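Leucine aminopeptidase 1 (Caenorhabditis elegans, PDB 2HC9) releases N-terminal amino acids, preferably leucine, from peptides using two zinc ions per subunit, and probably acts as a digestive enzyme. Local coordinates at residues H68-H73 against N101-T106; P231-L236 against V345-E350; Q384-I389 against V400-F405. The protein carries 1 engineered substitution. All coordinates share one frame; numbering follows the deposited sequence. Where two conformers were deposited one is given.

Interaction 1: residues H68-H73 against N101-T106; sequences HYELAH and NYPEDT
Glu70 lays its side chain across the Pro103 ring, and CG is the ring atom that takes most of the contact. CB, CG and CD of Glu70 all pass near it, with Glu70 CD 3.5 Å from Pro103 CG. The first torsion makes this possible: with chi1 at 65°, CG of Glu70 sits between its backbone N and carbonyl carbon, and the chain then runs extended past the proline. The Leu71 side chain crosses that of Pro103 at about a right angle, its CD2 methyl 4.0 Å from Pro103 CG. Both segments belong to the N-terminal macro-like domain, where 68-73 leads into strand 72-77, while the loop 101-106 precedes strand 108-114; strand 18-25 lies between these two in the sheet, so the contact joins the loops at their ends. Each loop is braced internally. His68 ND1 accepts from Glu70 N and from Leu71 N, both at 3.1 Å, the donors tilted out of the imidazole plane. Pro103 O, heading a type I turn, takes Thr106 N and Thr106 OG1 from the same face of its plane; Thr106 OG1 is 2.8 Å from Pro103 O. A water lies 2.8 Å from Glu70 O and 3.1 Å from Asn101 O, close enough to bond to either. The carboxylate of Glu70 forms a salt bridge to Arg58 of the second subunit, which also pairs with Asp105 and packs on Pro103. Putting an alanine at Glu70 would probably uncover part of the Pro103 ring and leave that neighbouring Arg58 with one carboxylate partner fewer.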
loop_
_atom_site.group_PDB
_atom_site.type_symbol
_atom_site.label_atom_id
_atom_site.label_comp_id
_atom_site.label_asym_id
_atom_site.label_seq_id
_atom_site.Cartn_x
_atom_site.Cartn_y
_atom_site.Cartn_z
ATOM N N HIS A 68 -42.654 -23.844 12.700
ATOM C CA HIS A 68 -42.848 -23.721 14.153
ATOM C C HIS A 68 -42.044 -22.501 14.560
ATOM O O HIS A 68 -41.198 -22.052 13.796
ATOM C CB HIS A 68 -42.317 -24.973 14.879
ATOM C CG HIS A 68 -42.594 -24.984 16.351
ATOM N ND1 HIS A 68 -41.649 -24.622 17.287
ATOM C CD2 HIS A 68 -43.709 -25.309 17.046
ATOM C CE1 HIS A 68 -42.170 -24.731 18.499
ATOM N NE2 HIS A 68 -43.418 -25.149 18.380
ATOM N N TYR A 69 -42.324 -21.937 15.733
ATOM C CA TYR A 69 -41.560 -20.767 16.167
ATOM C C TYR A 69 -40.069 -21.028 16.449
ATOM O O TYR A 69 -39.280 -20.093 16.408
ATOM C CB TYR A 69 -42.255 -19.971 17.281
ATOM C CG TYR A 69 -42.291 -20.648 18.641
ATOM C CD1 TYR A 69 -41.217 -20.549 19.520
ATOM C CD2 TYR A 69 -43.408 -21.370 19.046
ATOM C CE1 TYR A 69 -41.247 -21.169 20.779
ATOM C CE2 TYR A 69 -43.438 -22.009 20.290
ATOM C CZ TYR A 69 -42.360 -21.898 21.142
ATOM O OH TYR A 69 -42.408 -22.517 22.360
ATOM N N GLU A 70 -39.685 -22.288 16.692
ATOM C CA GLU A 70 -38.265 -22.603 16.960
ATOM C C GLU A 70 -37.790 -24.008 16.598
ATOM O O GLU A 70 -36.587 -24.219 16.459
ATOM C CB GLU A 70 -37.887 -22.299 18.411
ATOM C CG GLU A 70 -38.613 -23.178 19.406
ATOM C CD GLU A 70 -38.169 -22.943 20.836
ATOM O OE1 GLU A 70 -37.370 -22.011 21.075
ATOM O OE2 GLU A 70 -38.604 -23.724 21.715
ATOM N N LEU A 71 -38.713 -24.953 16.454
ATOM C CA LEU A 71 -38.358 -26.376 16.406
ATOM C C LEU A 71 -38.316 -26.990 15.013
ATOM O O LEU A 71 -37.914 -28.138 14.858
ATOM C CB LEU A 71 -39.320 -27.213 17.256
ATOM C CG LEU A 71 -39.197 -27.086 18.774
ATOM C CD1 LEU A 71 -40.360 -27.804 19.471
ATOM C CD2 LEU A 71 -37.836 -27.547 19.288
ATOM N N ALA A 72 -38.777 -26.285 13.989
ATOM C CA ALA A 72 -38.987 -27.005 12.720
ATOM C C ALA A 72 -38.854 -26.161 11.475
ATOM O O ALA A 72 -39.256 -24.992 11.469
ATOM C CB ALA A 72 -40.350 -27.722 12.712
ATOM N N HIS A 73 -38.341 -26.772 10.408
ATOM C CA HIS A 73 -38.082 -26.070 9.145
ATOM C C HIS A 73 -38.355 -26.981 7.954
ATOM O O HIS A 73 -38.110 -28.186 8.035
ATOM C CB HIS A 73 -36.606 -25.649 9.089
ATOM C CG HIS A 73 -36.226 -24.644 10.124
ATOM N ND1 HIS A 73 -35.800 -24.999 11.387
ATOM C CD2 HIS A 73 -36.209 -23.292 10.085
ATOM C CE1 HIS A 73 -35.531 -23.907 12.077
ATOM N NE2 HIS A 73 -35.775 -22.857 11.311
ATOM N N ASN A 101 -30.196 -22.609 14.068
ATOM C CA ASN A 101 -29.847 -22.991 15.434
ATOM C C ASN A 101 -30.972 -23.744 16.116
ATOM O O ASN A 101 -32.151 -23.487 15.842
ATOM C CB ASN A 101 -29.460 -21.752 16.223
ATOM C CG ASN A 101 -28.219 -21.083 15.663
ATOM O OD1 ASN A 101 -27.281 -21.749 15.220
ATOM N ND2 ASN A 101 -28.225 -19.755 15.648
ATOM N N TYR A 102 -30.619 -24.690 16.985
ATOM C CA TYR A 102 -31.628 -25.497 17.700
ATOM C C TYR A 102 -31.738 -24.968 19.136
ATOM O O TYR A 102 -30.721 -24.584 19.741
ATOM C CB TYR A 102 -31.238 -26.993 17.692
ATOM C CG TYR A 102 -30.885 -27.475 16.313
ATOM C CD1 TYR A 102 -31.887 -27.751 15.384
ATOM C CD2 TYR A 102 -29.539 -27.625 15.912
ATOM C CE1 TYR A 102 -31.582 -28.155 14.103
ATOM C CE2 TYR A 102 -29.217 -28.044 14.591
ATOM C CZ TYR A 102 -30.258 -28.307 13.704
ATOM O OH TYR A 102 -30.006 -28.716 12.412
ATOM N N PRO A 103 -32.964 -24.924 19.691
ATOM C CA PRO A 103 -33.073 -24.516 21.090
ATOM C C PRO A 103 -32.127 -25.289 21.998
ATOM O O PRO A 103 -31.840 -26.461 21.769
ATOM C CB PRO A 103 -34.545 -24.792 21.437
ATOM C CG PRO A 103 -35.248 -24.673 20.120
ATOM C CD PRO A 103 -34.283 -25.226 19.093
ATOM N N GLU A 104 -31.628 -24.595 23.010
ATOM C CA GLU A 104 -30.675 -25.111 23.988
ATOM C C GLU A 104 -31.016 -26.538 24.486
ATOM O O GLU A 104 -30.135 -27.379 24.662
ATOM C CB GLU A 104 -30.662 -24.077 25.133
ATOM C CG GLU A 104 -30.012 -24.432 26.415
ATOM C CD GLU A 104 -30.862 -25.329 27.273
ATOM O OE1 GLU A 104 -31.992 -24.945 27.684
ATOM O OE2 GLU A 104 -30.373 -26.434 27.530
ATOM N N ASP A 105 -32.294 -26.812 24.716
ATOM C CA ASP A 105 -32.690 -28.092 25.301
ATOM C C ASP A 105 -33.156 -29.146 24.283
ATOM O O ASP A 105 -33.700 -30.190 24.662
ATOM C CB ASP A 105 -33.777 -27.873 26.365
ATOM C CG ASP A 105 -34.993 -27.118 25.829
ATOM O OD1 ASP A 105 -34.918 -26.529 24.726
ATOM O OD2 ASP A 105 -36.045 -27.118 26.512
ATOM N N THR A 106 -32.958 -28.879 22.994
ATOM C CA THR A 106 -33.128 -29.914 21.969
ATOM C C THR A 106 -32.257 -31.148 22.244
ATOM O O THR A 106 -31.054 -31.024 22.479
ATOM C CB THR A 106 -32.762 -29.363 20.575
ATOM O OG1 THR A 106 -33.527 -28.178 20.321
ATOM C CG2 THR A 106 -33.060 -30.401 19.501
HETATM O O HOH W 1 -34.654 -25.503 15.043
HETATM O O HOH W 2 -34.895 -22.262 15.269
#

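Interaction 2: residues P231-L236 against V345-E350; sequences PAFVVL and VFYAKE
Phe233 and Val235, two residues apart on the extended strand 232-238, both direct their side chains at one residue, Tyr347, on the helix 337-350. The backbones stay well apart: the nearest CA atoms are those of Val235 and Ala348, 9.4 Å from each other, so side chains fill the whole distance. The helical turn is regular, with Lys349 N bonded to Val345 O at 3.0 Å. Phe233 has CG anti to its backbone N (chi1 -178°), and Tyr347 has its own CG anti as well (chi1 -173°), which carries the two rings out from strand and helix until they meet. They form a T-shaped pair, with centroids 4.9 Å apart and planes at 73°. Phe233 supplies the edge: its CE2 comes over the centre of the Tyr347 face, and the closest pair is Phe233 CE2 to Tyr347 CD2 at 3.5 Å. CZ of Phe233 lies alongside, 3.7 Å from Tyr347 CD2. Val235 approaches the tyrosine obliquely, its CG2 methyl 3.8 Å from Tyr347 CE2.

Val234, between the two, faces the other way and packs on helix 186-199. The strand therefore has a helix on each of its faces, as expected in the alpha/beta catalytic domain of an M17 aminopeptidase. Helix 337-350 starts directly after Glu336, a zinc ligand, while Phe233 also meets Phe217, Cys301 and Cys303.

No hydrogen bond crosses this contact. Its hold probably comes from dispersion and from the fit of a weakly positive C-H edge against the pi cloud of the tyrosine, so it is likely to depend on the mutual tilt and position of the rings more than on any polar pairing.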
loop_
_atom_site.group_PDB
_atom_site.type_symbol
_atom_site.label_atom_id
_atom_site.label_comp_id
_atom_site.label_asym_id
_atom_site.label_seq_id
_atom_site.Cartn_x
_atom_site.Cartn_y
_atom_site.Cartn_z
ATOM N N PRO A 231 8.549 -31.737 11.553
ATOM C CA PRO A 231 7.853 -32.168 10.348
ATOM C C PRO A 231 7.693 -33.707 10.353
ATOM O O PRO A 231 8.465 -34.401 11.023
ATOM C CB PRO A 231 8.812 -31.710 9.205
ATOM C CG PRO A 231 10.192 -31.662 9.864
ATOM C CD PRO A 231 9.885 -31.154 11.266
ATOM N N ALA A 232 6.720 -34.225 9.605
ATOM C CA ALA A 232 6.524 -35.673 9.481
ATOM C C ALA A 232 5.950 -35.990 8.135
ATOM O O ALA A 232 5.255 -35.171 7.521
ATOM C CB ALA A 232 5.571 -36.200 10.576
ATOM N N PHE A 233 6.235 -37.203 7.685
ATOM C CA PHE A 233 5.565 -37.792 6.548
ATOM C C PHE A 233 4.933 -39.108 7.031
ATOM O O PHE A 233 5.618 -39.961 7.615
ATOM C CB PHE A 233 6.614 -38.089 5.483
ATOM C CG PHE A 233 6.056 -38.680 4.205
ATOM C CD1 PHE A 233 5.172 -37.955 3.402
ATOM C CD2 PHE A 233 6.468 -39.931 3.783
ATOM C CE1 PHE A 233 4.706 -38.453 2.187
ATOM C CE2 PHE A 233 6.010 -40.455 2.573
ATOM C CZ PHE A 233 5.117 -39.732 1.773
ATOM N N VAL A 234 3.628 -39.231 6.833
ATOM C CA VAL A 234 2.895 -40.413 7.304
ATOM C C VAL A 234 2.299 -41.122 6.109
ATOM O O VAL A 234 1.620 -40.495 5.283
ATOM C CB VAL A 234 1.754 -40.001 8.261
ATOM C CG1 VAL A 234 0.870 -41.227 8.648
ATOM C CG2 VAL A 234 2.346 -39.314 9.512
ATOM N N VAL A 235 2.516 -42.434 6.026
ATOM C CA VAL A 235 1.905 -43.236 4.956
ATOM C C VAL A 235 0.991 -44.268 5.624
ATOM O O VAL A 235 1.457 -45.006 6.493
ATOM C CB VAL A 235 2.978 -43.980 4.123
ATOM C CG1 VAL A 235 2.322 -44.748 2.954
ATOM C CG2 VAL A 235 4.019 -42.983 3.589
ATOM N N LEU A 236 -0.270 -44.320 5.207
ATOM C CA LEU A 236 -1.143 -45.455 5.550
ATOM C C LEU A 236 -1.319 -46.251 4.278
ATOM O O LEU A 236 -1.782 -45.708 3.274
ATOM C CB LEU A 236 -2.515 -44.959 6.016
ATOM C CG LEU A 236 -2.469 -43.827 7.059
ATOM C CD1 LEU A 236 -3.900 -43.459 7.452
ATOM C CD2 LEU A 236 -1.619 -44.247 8.290
ATOM N N VAL A 345 4.571 -36.852 -3.723
ATOM C CA VAL A 345 4.217 -37.432 -5.005
ATOM C C VAL A 345 5.386 -38.282 -5.574
ATOM O O VAL A 345 5.185 -39.369 -6.127
ATOM C CB VAL A 345 3.737 -36.309 -5.967
ATOM C CG1 VAL A 345 3.665 -36.791 -7.354
ATOM C CG2 VAL A 345 2.357 -35.778 -5.549
ATOM N N PHE A 346 6.608 -37.797 -5.411
ATOM C CA PHE A 346 7.763 -38.603 -5.796
ATOM C C PHE A 346 7.845 -39.918 -5.002
ATOM O O PHE A 346 8.047 -41.005 -5.556
ATOM C CB PHE A 346 9.078 -37.831 -5.650
ATOM C CG PHE A 346 10.259 -38.604 -6.160
ATOM C CD1 PHE A 346 10.534 -38.637 -7.533
ATOM C CD2 PHE A 346 11.075 -39.327 -5.285
ATOM C CE1 PHE A 346 11.642 -39.377 -8.017
ATOM C CE2 PHE A 346 12.150 -40.087 -5.754
ATOM C CZ PHE A 346 12.444 -40.096 -7.131
ATOM N N TYR A 347 7.661 -39.820 -3.704
ATOM C CA TYR A 347 7.592 -41.025 -2.876
ATOM C C TYR A 347 6.522 -42.002 -3.360
ATOM O O TYR A 347 6.782 -43.220 -3.455
ATOM C CB TYR A 347 7.337 -40.650 -1.414
ATOM C CG TYR A 347 7.409 -41.827 -0.456
ATOM C CD1 TYR A 347 8.604 -42.154 0.172
ATOM C CD2 TYR A 347 6.276 -42.612 -0.192
ATOM C CE1 TYR A 347 8.674 -43.221 1.090
ATOM C CE2 TYR A 347 6.342 -43.680 0.711
ATOM C CZ TYR A 347 7.526 -43.965 1.343
ATOM O OH TYR A 347 7.564 -45.017 2.237
ATOM N N ALA A 348 5.322 -41.492 -3.646
ATOM C CA ALA A 348 4.228 -42.344 -4.107
ATOM C C ALA A 348 4.611 -43.058 -5.391
ATOM O O ALA A 348 4.321 -44.245 -5.538
ATOM C CB ALA A 348 2.940 -41.528 -4.324
ATOM N N LYS A 349 5.266 -42.347 -6.308
ATOM C CA LYS A 349 5.691 -42.967 -7.575
ATOM C C LYS A 349 6.803 -43.977 -7.348
ATOM O O LYS A 349 6.680 -45.119 -7.746
ATOM C CB LYS A 349 6.175 -41.921 -8.599
ATOM C CG LYS A 349 6.611 -42.576 -9.921
ATOM C CD LYS A 349 7.136 -41.553 -10.919
ATOM C CE LYS A 349 7.515 -42.277 -12.234
ATOM N NZ LYS A 349 8.068 -41.343 -13.215
ATOM N N GLU A 350 7.886 -43.519 -6.712
ATOM C CA GLU A 350 9.164 -44.239 -6.653
ATOM C C GLU A 350 9.124 -45.395 -5.651
ATOM O O GLU A 350 9.538 -46.514 -5.967
ATOM C CB GLU A 350 10.308 -43.259 -6.317
ATOM C CG GLU A 350 11.665 -43.873 -5.938
ATOM C CD GLU A 350 12.406 -44.504 -7.113
ATOM O OE1 GLU A 350 13.284 -45.366 -6.869
ATOM O OE2 GLU A 350 12.120 -44.152 -8.277
#

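Interaction 3: residues Q384-I389 against V400-F405; sequences QLENEI and VAPMLF
Glu386 and Ile389, one turn apart on helix 383-396, come against Pro402 and Val400, two residues apart on the strand 400-402, with CA atoms 6.9 Å apart in both Glu386-Pro402 and Ile389-Val400. Glu386 starts with CG anti to its backbone N (chi1 -175°) and continues extended, so the chain reaches from the helix across the proline at about a right angle. Its carboxyl carbon does the touching: Glu386 CD is 3.5 Å from Pro402 CB, and OE1 stands equally close to that atom. Glu386 OE2 and the carbonyl oxygen of Met403 are both acceptors and do not bond to each other. A water lies within hydrogen-bonding distance of both, 2.7 Å from Glu386 OE2 and 2.9 Å from Met403 O; a second water sits by the same two atoms, though its spacing to the carbonyl is too short to rely on. The main charged partner of Glu386 is Arg83 of the third subunit, which forms a salt bridge with OE2, so this end of the contact lies at a subunit interface.

The other end is apolar and buried. Ile389 turns its CG2 branch, held between its backbone N and carbonyl carbon, to the CG1 methyl of Val400 at 3.9 Å, the two side chains crossing at about a right angle. Val400 CB and CG2 also lie near the carbonyl oxygen of Ile389. Leu475 of helix 473-480 packs on both Ile389 and Val400, while Leu454 of strand 452-457 meets the isoleucine.

Helix 383-396 links strand 376-380 to its parallel neighbour 400-402, and backbone bonds from Ala401 to Gly376 and Ala378 join those strands: this is the packing of helix on strand within a beta-alpha-beta crossover, here in the mixed sheet of the catalytic domain.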
loop_
_atom_site.group_PDB
_atom_site.type_symbol
_atom_site.label_atom_id
_atom_site.label_comp_id
_atom_site.label_asym_id
_atom_site.label_seq_id
_atom_site.Cartn_x
_atom_site.Cartn_y
_atom_site.Cartn_z
ATOM N N GLN A 384 -9.077 -38.212 -19.698
ATOM C CA GLN A 384 -10.189 -39.036 -19.224
ATOM C C GLN A 384 -10.383 -38.887 -17.711
ATOM O O GLN A 384 -11.523 -38.796 -17.233
ATOM C CB GLN A 384 -9.942 -40.497 -19.559
ATOM C CG GLN A 384 -10.177 -40.818 -21.021
ATOM C CD GLN A 384 -9.753 -42.233 -21.350
ATOM O OE1 GLN A 384 -10.490 -43.187 -21.101
ATOM N NE2 GLN A 384 -8.553 -42.379 -21.893
ATOM N N LEU A 385 -9.278 -38.859 -16.970
ATOM C CA LEU A 385 -9.376 -38.672 -15.506
ATOM C C LEU A 385 -9.962 -37.278 -15.185
ATOM O O LEU A 385 -10.751 -37.118 -14.237
ATOM C CB LEU A 385 -8.017 -38.895 -14.850
ATOM C CG LEU A 385 -7.959 -38.802 -13.310
ATOM C CD1 LEU A 385 -8.988 -39.740 -12.693
ATOM C CD2 LEU A 385 -6.539 -39.156 -12.844
ATOM N N GLU A 386 -9.578 -36.268 -15.969
ATOM C CA GLU A 386 -10.143 -34.942 -15.815
ATOM C C GLU A 386 -11.677 -34.979 -15.932
ATOM O O GLU A 386 -12.390 -34.488 -15.059
ATOM C CB GLU A 386 -9.545 -33.951 -16.835
ATOM C CG GLU A 386 -10.038 -32.530 -16.618
ATOM C CD GLU A 386 -9.523 -31.574 -17.697
ATOM O OE1 GLU A 386 -10.289 -31.228 -18.617
ATOM O OE2 GLU A 386 -8.354 -31.198 -17.634
ATOM N N ASN A 387 -12.188 -35.567 -17.009
ATOM C CA ASN A 387 -13.637 -35.743 -17.161
ATOM C C ASN A 387 -14.249 -36.540 -16.025
ATOM O O ASN A 387 -15.314 -36.194 -15.525
ATOM C CB ASN A 387 -13.956 -36.404 -18.510
ATOM C CG ASN A 387 -13.566 -35.524 -19.682
ATOM O OD1 ASN A 387 -13.640 -34.298 -19.604
ATOM N ND2 ASN A 387 -13.148 -36.145 -20.767
ATOM N N GLU A 388 -13.563 -37.594 -15.606
ATOM C CA GLU A 388 -14.114 -38.467 -14.574
ATOM C C GLU A 388 -14.220 -37.753 -13.210
ATOM O O GLU A 388 -15.172 -37.981 -12.469
ATOM C CB GLU A 388 -13.250 -39.706 -14.436
ATOM C CG GLU A 388 -13.893 -40.779 -13.610
ATOM C CD GLU A 388 -12.989 -41.973 -13.429
ATOM O OE1 GLU A 388 -11.901 -41.987 -14.058
ATOM O OE2 GLU A 388 -13.378 -42.892 -12.675
ATOM N N ILE A 389 -13.237 -36.925 -12.867
ATOM C CA ILE A 389 -13.274 -36.223 -11.564
ATOM C C ILE A 389 -14.293 -35.093 -11.605
ATOM O O ILE A 389 -14.915 -34.781 -10.598
ATOM C CB ILE A 389 -11.868 -35.769 -11.078
ATOM C CG1 ILE A 389 -11.867 -35.590 -9.541
ATOM C CG2 ILE A 389 -11.339 -34.530 -11.886
ATOM C CD1 ILE A 389 -10.478 -35.416 -8.922
ATOM N N VAL A 400 -15.645 -29.832 -8.897
ATOM C CA VAL A 400 -14.280 -29.765 -9.451
ATOM C C VAL A 400 -14.373 -29.102 -10.837
ATOM O O VAL A 400 -15.298 -29.417 -11.623
ATOM C CB VAL A 400 -13.664 -31.164 -9.595
ATOM C CG1 VAL A 400 -12.263 -31.080 -10.207
ATOM C CG2 VAL A 400 -13.605 -31.890 -8.229
ATOM N N ALA A 401 -13.448 -28.178 -11.105
ATOM C CA ALA A 401 -13.321 -27.525 -12.408
ATOM C C ALA A 401 -11.912 -27.786 -12.933
ATOM O O ALA A 401 -10.952 -27.965 -12.149
ATOM C CB ALA A 401 -13.568 -25.976 -12.266
ATOM N N PRO A 402 -11.756 -27.828 -14.263
ATOM C CA PRO A 402 -10.439 -28.132 -14.784
ATOM C C PRO A 402 -9.519 -26.917 -14.902
ATOM O O PRO A 402 -9.973 -25.800 -15.178
ATOM C CB PRO A 402 -10.748 -28.672 -16.202
ATOM C CG PRO A 402 -11.973 -27.998 -16.600
ATOM C CD PRO A 402 -12.755 -27.679 -15.345
ATOM N N MET A 403 -8.237 -27.156 -14.631
ATOM C CA MET A 403 -7.130 -26.247 -14.965
ATOM C C MET A 403 -6.494 -26.685 -16.273
ATOM O O MET A 403 -6.550 -27.861 -16.645
ATOM C CB MET A 403 -6.035 -26.294 -13.880
ATOM C CG MET A 403 -6.413 -25.646 -12.570
ATOM S SD MET A 403 -5.049 -24.893 -11.637
ATOM C CE MET A 403 -4.716 -26.247 -10.500
ATOM N N LEU A 404 -5.859 -25.738 -16.954
ATOM C CA LEU A 404 -5.018 -26.079 -18.113
ATOM C C LEU A 404 -3.807 -26.887 -17.703
ATOM O O LEU A 404 -3.131 -26.565 -16.701
ATOM C CB LEU A 404 -4.499 -24.813 -18.819
ATOM C CG LEU A 404 -5.464 -24.016 -19.692
ATOM C CD1 LEU A 404 -4.817 -22.656 -20.062
ATOM C CD2 LEU A 404 -5.830 -24.831 -20.935
ATOM N N PHE A 405 -3.533 -27.918 -18.498
ATOM C CA PHE A 405 -2.331 -28.717 -18.326
ATOM C C PHE A 405 -1.376 -28.420 -19.482
ATOM O O PHE A 405 -1.557 -28.922 -20.604
ATOM C CB PHE A 405 -2.667 -30.217 -18.308
ATOM C CG PHE A 405 -1.450 -31.099 -18.087
ATOM C CD1 PHE A 405 -0.944 -31.298 -16.807
ATOM C CD2 PHE A 405 -0.796 -31.699 -19.161
ATOM C CE1 PHE A 405 0.205 -32.105 -16.601
ATOM C CE2 PHE A 405 0.342 -32.508 -18.969
ATOM C CZ PHE A 405 0.838 -32.701 -17.679
HETATM O O HOH W 3 -6.117 -30.661 -16.209
HETATM O O HOH W 4 -7.635 -28.840 -18.698
#

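Overall arrangement
The three contacts come one after another in sequence, with no overlap of their ranges. Interaction 1 belongs to the N-terminal domain and stands apart, its centre about 47 Å from that of interaction 2 and about 42 Å from that of interaction 3, on the opposite side of the chain's centre. Interactions 2 and 3 share the catalytic domain and both involve the mixed sheet, through strand 232-238 and strand 400-402; their centres are about 24 Å apart and their nearest atoms about 11 Å. Interaction 2 keeps within its own subunit, whereas interactions 1 and 3 each involve an arginine of a different neighbouring subunit, tying both domains into the six-chain assembly.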